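PDB 4JGW: Ral guanine nucleotide dissociation stimulator-like 2 from Mus musculus, which probably acts as a guanine nucleotide exchange factor through its N-terminal Ras-GEF and CDC25-homology regions, present here, the whole protein being a putative Ras and/or Rap effector. Local coordinates for residues 219-223 / 224-228; 259-262 / 263-267; 320-323 / 324-327. One frame throughout, in Å; residues are numbered along the deposited sequence.

Contact 1: residues 219-223 / 224-228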
loop_
_atom_site.group_PDB
_atom_site.type_symbol
_atom_site.label_atom_id
_atom_site.label_comp_id
_atom_site.label_asym_id
_atom_site.label_seq_id
_atom_site.Cartn_x
_atom_site.Cartn_y
_atom_site.Cartn_z
ATOM N N LEU A 219 2.112 -8.349 0.801
ATOM C CA LEU A 219 3.243 -8.285 1.731
ATOM C C LEU A 219 4.489 -7.682 1.091
ATOM O O LEU A 219 5.293 -7.044 1.775
ATOM C CB LEU A 219 3.568 -9.668 2.305
ATOM C CG LEU A 219 2.618 -10.225 3.366
ATOM C CD1 LEU A 219 3.074 -11.606 3.830
ATOM C CD2 LEU A 219 2.515 -9.271 4.545
ATOM N N ASN A 220 4.642 -7.890 -0.216
ATOM C CA ASN A 220 5.757 -7.321 -0.974
ATOM C C ASN A 220 5.494 -5.883 -1.437
ATOM O O ASN A 220 6.350 -5.258 -2.066
ATOM C CB ASN A 220 6.105 -8.213 -2.173
ATOM C CG ASN A 220 6.768 -9.522 -1.763
ATOM O OD1 ASN A 220 7.680 -9.543 -0.938
ATOM N ND2 ASN A 220 6.316 -10.623 -2.356
ATOM N N LEU A 221 4.308 -5.367 -1.122
ATOM C CA LEU A 221 3.929 -4.007 -1.497
ATOM C C LEU A 221 4.741 -2.966 -0.732
ATOM O O LEU A 221 4.821 -2.999 0.497
ATOM C CB LEU A 221 2.430 -3.774 -1.272
ATOM C CG LEU A 221 1.855 -2.399 -1.637
ATOM C CD1 LEU A 221 1.692 -2.247 -3.147
ATOM C CD2 LEU A 221 0.530 -2.172 -0.944
ATOM N N ILE A 222 5.350 -2.054 -1.482
ATOM C CA ILE A 222 5.997 -0.883 -0.909
ATOM C C ILE A 222 4.954 0.239 -0.884
ATOM O O ILE A 222 4.592 0.768 -1.934
ATOM C CB ILE A 222 7.261 -0.484 -1.707
ATOM C CG1 ILE A 222 8.232 -1.674 -1.780
ATOM C CG2 ILE A 222 7.933 0.738 -1.073
ATOM C CD1 ILE A 222 9.369 -1.509 -2.776
ATOM N N PRO A 223 4.448 0.580 0.320
ATOM C CA PRO A 223 3.330 1.520 0.476
ATOM C C PRO A 223 3.555 2.891 -0.161
ATOM O O PRO A 223 2.602 3.489 -0.656
ATOM C CB PRO A 223 3.188 1.646 1.997
ATOM C CG PRO A 223 3.732 0.358 2.527
ATOM C CD PRO A 223 4.887 0.043 1.622
ATOM N N SER A 224 4.798 3.373 -0.162
ATOM C CA SER A 224 5.128 4.668 -0.766
ATOM C C SER A 224 4.874 4.707 -2.277
ATOM O O SER A 224 4.632 5.774 -2.845
ATOM C CB SER A 224 6.577 5.052 -0.471
ATOM O OG SER A 224 7.487 4.134 -1.050
ATOM N N GLN A 225 4.926 3.543 -2.921
ATOM C CA GLN A 225 4.632 3.439 -4.352
ATOM C C GLN A 225 3.145 3.666 -4.656
ATOM O O GLN A 225 2.771 3.878 -5.810
ATOM C CB GLN A 225 5.123 2.101 -4.914
ATOM C CG GLN A 225 6.645 1.973 -4.968
ATOM C CD GLN A 225 7.115 0.607 -5.445
ATOM O OE1 GLN A 225 6.314 -0.244 -5.829
ATOM N NE2 GLN A 225 8.425 0.397 -5.429
ATOM N N CYS A 226 2.312 3.634 -3.615
ATOM C CA CYS A 226 0.880 3.924 -3.737
ATOM C C CYS A 226 0.565 5.422 -3.785
ATOM O O CYS A 226 -0.554 5.808 -4.131
ATOM C CB CYS A 226 0.096 3.287 -2.584
ATOM S SG CYS A 226 0.149 1.492 -2.497
ATOM N N LEU A 227 1.542 6.257 -3.434
ATOM C CA LEU A 227 1.339 7.708 -3.335
ATOM C C LEU A 227 0.966 8.347 -4.669
ATOM O O LEU A 227 1.496 7.969 -5.721
ATOM C CB LEU A 227 2.578 8.402 -2.748
ATOM C CG LEU A 227 2.999 8.071 -1.308
ATOM C CD1 LEU A 227 4.352 8.696 -0.994
ATOM C CD2 LEU A 227 1.954 8.497 -0.283
ATOM N N GLY A 228 0.055 9.316 -4.610
ATOM C CA GLY A 228 -0.436 10.023 -5.795
ATOM C C GLY A 228 0.661 10.619 -6.660
ATOM O O GLY A 228 0.565 10.604 -7.889
#
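Ile222 and Gln225 meet through backbone and side chain at once. Two backbone hydrogen bonds define the turn, both between residues three apart: Gln225 N to Ile222 O at 3.0 Å, and Cys226 N to Pro223 O, also at 3.0 Å. In each the donor stands well above the carbonyl plane, by 43° and 57°, and this tilt goes with the tight winding of a 3-10 turn.

Van der Waals contacts lie around these bonds. The extended Gln225 side chain slants across the isoleucine, with NE2 3.4 Å from Ile222 CD1 and with the amide carbon CD of Gln225 3.9 Å from Ile222 CB. With Ile222 CG2 anti to the backbone N, this branch reaches Ser224 OG at 3.4 Å, whereas CG1 carries CD1 to the glutamine. Deeper in, the two methyls of Leu221 approach the sulfur of Cys226, CD2 at 4.0 Å from SG, beside Leu391 and helices 392-404 and 416-436.

The polar end of Gln225 is held from outside. Its OE1 is hydrogen-bonded to Ser245 OG at the start of helix 244-264, and the same hydroxyl bonds to Ile222 N, so one serine ties both sides of the turn. The arrangement is a short 3-10 segment, 223-226, with Pro223 as its first residue, in the loop that joins helices 203-219 and 244-264 of the RasGEF domain.

Contact 2: residues 259-262 / 263-267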
loop_
_atom_site.group_PDB
_atom_site.type_symbol
_atom_site.label_atom_id
_atom_site.label_comp_id
_atom_site.label_asym_id
_atom_site.label_seq_id
_atom_site.Cartn_x
_atom_site.Cartn_y
_atom_site.Cartn_z
ATOM N N ALA A 259 -9.878 -14.259 -15.471
ATOM C CA ALA A 259 -10.198 -15.683 -15.362
ATOM C C ALA A 259 -11.700 -15.928 -15.234
ATOM O O ALA A 259 -12.231 -16.862 -15.840
ATOM C CB ALA A 259 -9.456 -16.309 -14.196
ATOM N N VAL A 260 -12.376 -15.083 -14.453
ATOM C CA VAL A 260 -13.824 -15.188 -14.245
ATOM C C VAL A 260 -14.581 -14.934 -15.549
ATOM O O VAL A 260 -15.421 -15.741 -15.949
ATOM C CB VAL A 260 -14.333 -14.220 -13.140
ATOM C CG1 VAL A 260 -15.836 -14.365 -12.946
ATOM C CG2 VAL A 260 -13.612 -14.468 -11.825
ATOM N N VAL A 261 -14.269 -13.816 -16.202
ATOM C CA VAL A 261 -14.868 -13.456 -17.489
ATOM C C VAL A 261 -14.642 -14.571 -18.517
ATOM O O VAL A 261 -15.581 -15.018 -19.179
ATOM C CB VAL A 261 -14.308 -12.106 -18.019
ATOM C CG1 VAL A 261 -14.776 -11.837 -19.443
ATOM C CG2 VAL A 261 -14.715 -10.954 -17.100
ATOM N N SER A 262 -13.394 -15.027 -18.612
ATOM C CA SER A 262 -12.980 -16.052 -19.568
ATOM C C SER A 262 -13.712 -17.388 -19.383
ATOM O O SER A 262 -14.202 -17.970 -20.357
ATOM C CB SER A 262 -11.462 -16.250 -19.486
ATOM O OG SER A 262 -11.011 -17.232 -20.400
ATOM N N SER A 263 -13.799 -17.858 -18.138
ATOM C CA SER A 263 -14.405 -19.161 -17.841
ATOM C C SER A 263 -15.921 -19.161 -18.007
ATOM O O SER A 263 -16.487 -20.125 -18.526
ATOM C CB SER A 263 -14.020 -19.646 -16.440
ATOM O OG SER A 263 -14.775 -18.998 -15.439
ATOM N N VAL A 264 -16.565 -18.083 -17.562
ATOM C CA VAL A 264 -18.008 -17.911 -17.730
ATOM C C VAL A 264 -18.375 -17.901 -19.218
ATOM O O VAL A 264 -19.376 -18.495 -19.621
ATOM C CB VAL A 264 -18.529 -16.637 -17.005
ATOM C CG1 VAL A 264 -19.929 -16.264 -17.471
ATOM C CG2 VAL A 264 -18.517 -16.844 -15.496
ATOM N N LEU A 265 -17.547 -17.246 -20.028
ATOM C CA LEU A 265 -17.746 -17.225 -21.476
ATOM C C LEU A 265 -17.230 -18.499 -22.149
ATOM O O LEU A 265 -17.466 -18.713 -23.340
ATOM C CB LEU A 265 -17.098 -15.983 -22.099
ATOM C CG LEU A 265 -17.723 -14.624 -21.760
ATOM C CD1 LEU A 265 -16.841 -13.496 -22.268
ATOM C CD2 LEU A 265 -19.139 -14.492 -22.314
ATOM N N GLY A 266 -16.534 -19.335 -21.379
ATOM C CA GLY A 266 -15.971 -20.594 -21.872
ATOM C C GLY A 266 -14.977 -20.397 -23.000
ATOM O O GLY A 266 -14.839 -21.253 -23.876
ATOM N N ALA A 267 -14.282 -19.262 -22.966
ATOM C CA ALA A 267 -13.396 -18.854 -24.047
ATOM C C ALA A 267 -11.927 -18.834 -23.633
ATOM O O ALA A 267 -11.601 -18.608 -22.466
ATOM C CB ALA A 267 -13.818 -17.494 -24.586
#
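Ser262 and Ala267 meet where helix 244-264 ends. The Ser262 side chain can be followed outward: CB lies 3.8 Å from Ala267 O, and OG closes to 2.6 Å from the same oxygen, giving its proton to it in a short hydrogen bond. The chi1 of -180° sets OG anti to its own backbone N and directs it to the carbonyl of Ala267, where the chain has left the helix. The main chain answers in the opposite sense, with Ala267 N donating to Ser262 O at 2.9 Å. Two bonds of opposite direction thus join one pair of residues, and both polar groups of Ala267 are used.

The main-chain bond is the outer one of a Schellman motif. Its inner partner, a weak bond, runs from Gly266 N to Ser263 O, and Gly266 has the positive phi (60°) by which the chain leaves the helix. Before this point the regular ladder persists, as in Val264 N to Val260 O at 3.1 Å.

On another side of the helix Val261 and Leu265 lie side by side and point the same way, with CG1 of the valine 3.9 Å from CD1 of the leucine. Ser263 OG turns back over the preceding turn, where it lies 3.3 Å from Ala259 O and 3.4 Å from Val260 O; its stronger partner is Trp294 NE1.

At the cap itself, Gly266 pairs through its backbone with Arg280, and Ala267 begins the first strand of the hairpin 267-269 and 277-279. Val260 and Val264 pack on helix 284-303, Val260 and Val261 also reach helix 307-318, and Leu265 lies against helix 459-469.

Contact 3: residues 320-323 / 324-327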
loop_
_atom_site.group_PDB
_atom_site.type_symbol
_atom_site.label_atom_id
_atom_site.label_comp_id
_atom_site.label_asym_id
_atom_site.label_seq_id
_atom_site.Cartn_x
_atom_site.Cartn_y
_atom_site.Cartn_z
ATOM N N SER A 320 -19.931 -5.671 -18.188
ATOM C CA SER A 320 -20.865 -5.671 -19.325
ATOM C C SER A 320 -21.016 -7.024 -20.042
ATOM O O SER A 320 -22.141 -7.500 -20.196
ATOM C CB SER A 320 -20.524 -4.558 -20.327
ATOM O OG SER A 320 -20.885 -3.282 -19.825
ATOM N N PRO A 321 -19.896 -7.653 -20.467
ATOM C CA PRO A 321 -20.030 -8.930 -21.185
ATOM C C PRO A 321 -20.540 -10.112 -20.340
ATOM O O PRO A 321 -20.889 -11.154 -20.899
ATOM C CB PRO A 321 -18.607 -9.205 -21.690
ATOM C CG PRO A 321 -17.723 -8.435 -20.783
ATOM C CD PRO A 321 -18.488 -7.211 -20.404
ATOM N N ILE A 322 -20.579 -9.953 -19.018
ATOM C CA ILE A 322 -21.094 -11.001 -18.130
ATOM C C ILE A 322 -22.499 -10.665 -17.623
ATOM O O ILE A 322 -23.335 -11.556 -17.453
ATOM C CB ILE A 322 -20.122 -11.298 -16.949
ATOM C CG1 ILE A 322 -18.717 -11.654 -17.467
ATOM C CG2 ILE A 322 -20.672 -12.399 -16.034
ATOM C CD1 ILE A 322 -18.661 -12.801 -18.478
ATOM N N HIS A 323 -22.746 -9.378 -17.388
ATOM C CA HIS A 323 -24.072 -8.883 -17.010
ATOM C C HIS A 323 -25.099 -9.178 -18.107
ATOM O O HIS A 323 -26.245 -9.522 -17.811
ATOM C CB HIS A 323 -24.013 -7.377 -16.717
ATOM C CG HIS A 323 -25.280 -6.816 -16.149
ATOM N ND1 HIS A 323 -25.639 -6.978 -14.827
ATOM C CD2 HIS A 323 -26.267 -6.085 -16.720
ATOM C CE1 HIS A 323 -26.796 -6.378 -14.611
ATOM N NE2 HIS A 323 -27.198 -5.829 -15.743
ATOM N N ARG A 324 -24.664 -9.052 -19.363
ATOM C CA ARG A 324 -25.479 -9.323 -20.559
ATOM C C ARG A 324 -26.157 -10.691 -20.589
ATOM O O ARG A 324 -27.229 -10.845 -21.179
ATOM C CB ARG A 324 -24.608 -9.230 -21.812
ATOM C CG ARG A 324 -24.519 -7.861 -22.448
ATOM C CD ARG A 324 -24.034 -7.975 -23.887
ATOM N NE ARG A 324 -25.119 -8.340 -24.799
ATOM C CZ ARG A 324 -25.349 -9.567 -25.265
ATOM N NH1 ARG A 324 -24.569 -10.585 -24.920
ATOM N NH2 ARG A 324 -26.367 -9.774 -26.088
ATOM N N LEU A 325 -25.514 -11.681 -19.975
ATOM C CA LEU A 325 -25.904 -13.082 -20.128
ATOM C C LEU A 325 -27.152 -13.440 -19.318
ATOM O O LEU A 325 -27.081 -14.186 -18.339
ATOM C CB LEU A 325 -24.726 -14.001 -19.780
ATOM C CG LEU A 325 -23.384 -13.685 -20.454
ATOM C CD1 LEU A 325 -22.244 -14.412 -19.757
ATOM C CD2 LEU A 325 -23.399 -14.001 -21.951
ATOM N N ARG A 326 -28.293 -12.915 -19.761
ATOM C CA ARG A 326 -29.562 -13.043 -19.036
ATOM C C ARG A 326 -30.137 -14.454 -19.005
ATOM O O ARG A 326 -30.873 -14.803 -18.080
ATOM C CB ARG A 326 -30.602 -12.050 -19.578
ATOM C CG ARG A 326 -30.380 -10.613 -19.111
ATOM C CD ARG A 326 -30.607 -10.488 -17.607
ATOM N NE ARG A 326 -29.511 -9.783 -16.950
ATOM C CZ ARG A 326 -29.173 -9.936 -15.672
ATOM N NH1 ARG A 326 -29.841 -10.777 -14.893
ATOM N NH2 ARG A 326 -28.157 -9.249 -15.173
ATOM N N ALA A 327 -29.805 -15.259 -20.013
ATOM C CA ALA A 327 -30.226 -16.657 -20.040
ATOM C C ALA A 327 -29.462 -17.446 -18.980
ATOM O O ALA A 327 -30.056 -18.217 -18.224
ATOM C CB ALA A 327 -30.017 -17.259 -21.424
#
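Arg324 N donates to Ser320 O over 3.1 Å, with an N-H...O angle of 157°, and this is the shortest firm bond between 320-323 and 324-327. The same carbonyl oxygen has Arg324 CG 3.3 Å away, so the start of the arginine side chain lies alongside it. That chain then bends at chi3 and leads off to the backbone O of Glu470, which NH2 bonds.

The His323 and Arg326 side chains cross at a slant. NH2 of Arg326 sits over one face of the imidazole, displaced toward its rim, and comes to 3.2 Å from CE1. Ring and guanidinium planes are 68° apart, so the groups do not stack flat. The same nitrogen gives a weak bond to His323 O, 3.3 Å away. Bends at chi2 (-67°) and chi3 fold Arg326 back to this place.

On the buried side, Leu325 CD1 lies 4.1 Å from Ile322 CD1. Leu325 centres an inverse gamma turn, closed by Arg326 N to Arg324 O at 2.7 Å, and is the N-cap of helix 326-330; the helical winding is interrupted at 324-325. Ile322 and Leu325 face helices 244-264 and 284-303, while Pro321 packs on helix 459-469.

Overall arrangement
From the N terminus, contact 1 comes first, in the loop that follows helix 203-219 and leads to helix 244-264. That second helix then runs outward, and contact 2 ends it at the hairpin of strands 267-269 and 277-279. After helices 284-303 and 307-318, contact 3 turns the chain from helix 320-323 into helix 326-330. All three are local, follow in series and neither nest nor cross. Contacts 1 and 2 have centres about 31 Å apart, whereas contacts 2 and 3 touch: Val264 CG1 lies 3.7 Å from Leu325 CD1. The last two therefore share one packed region, remote from contact 1 within the RasGEF domain.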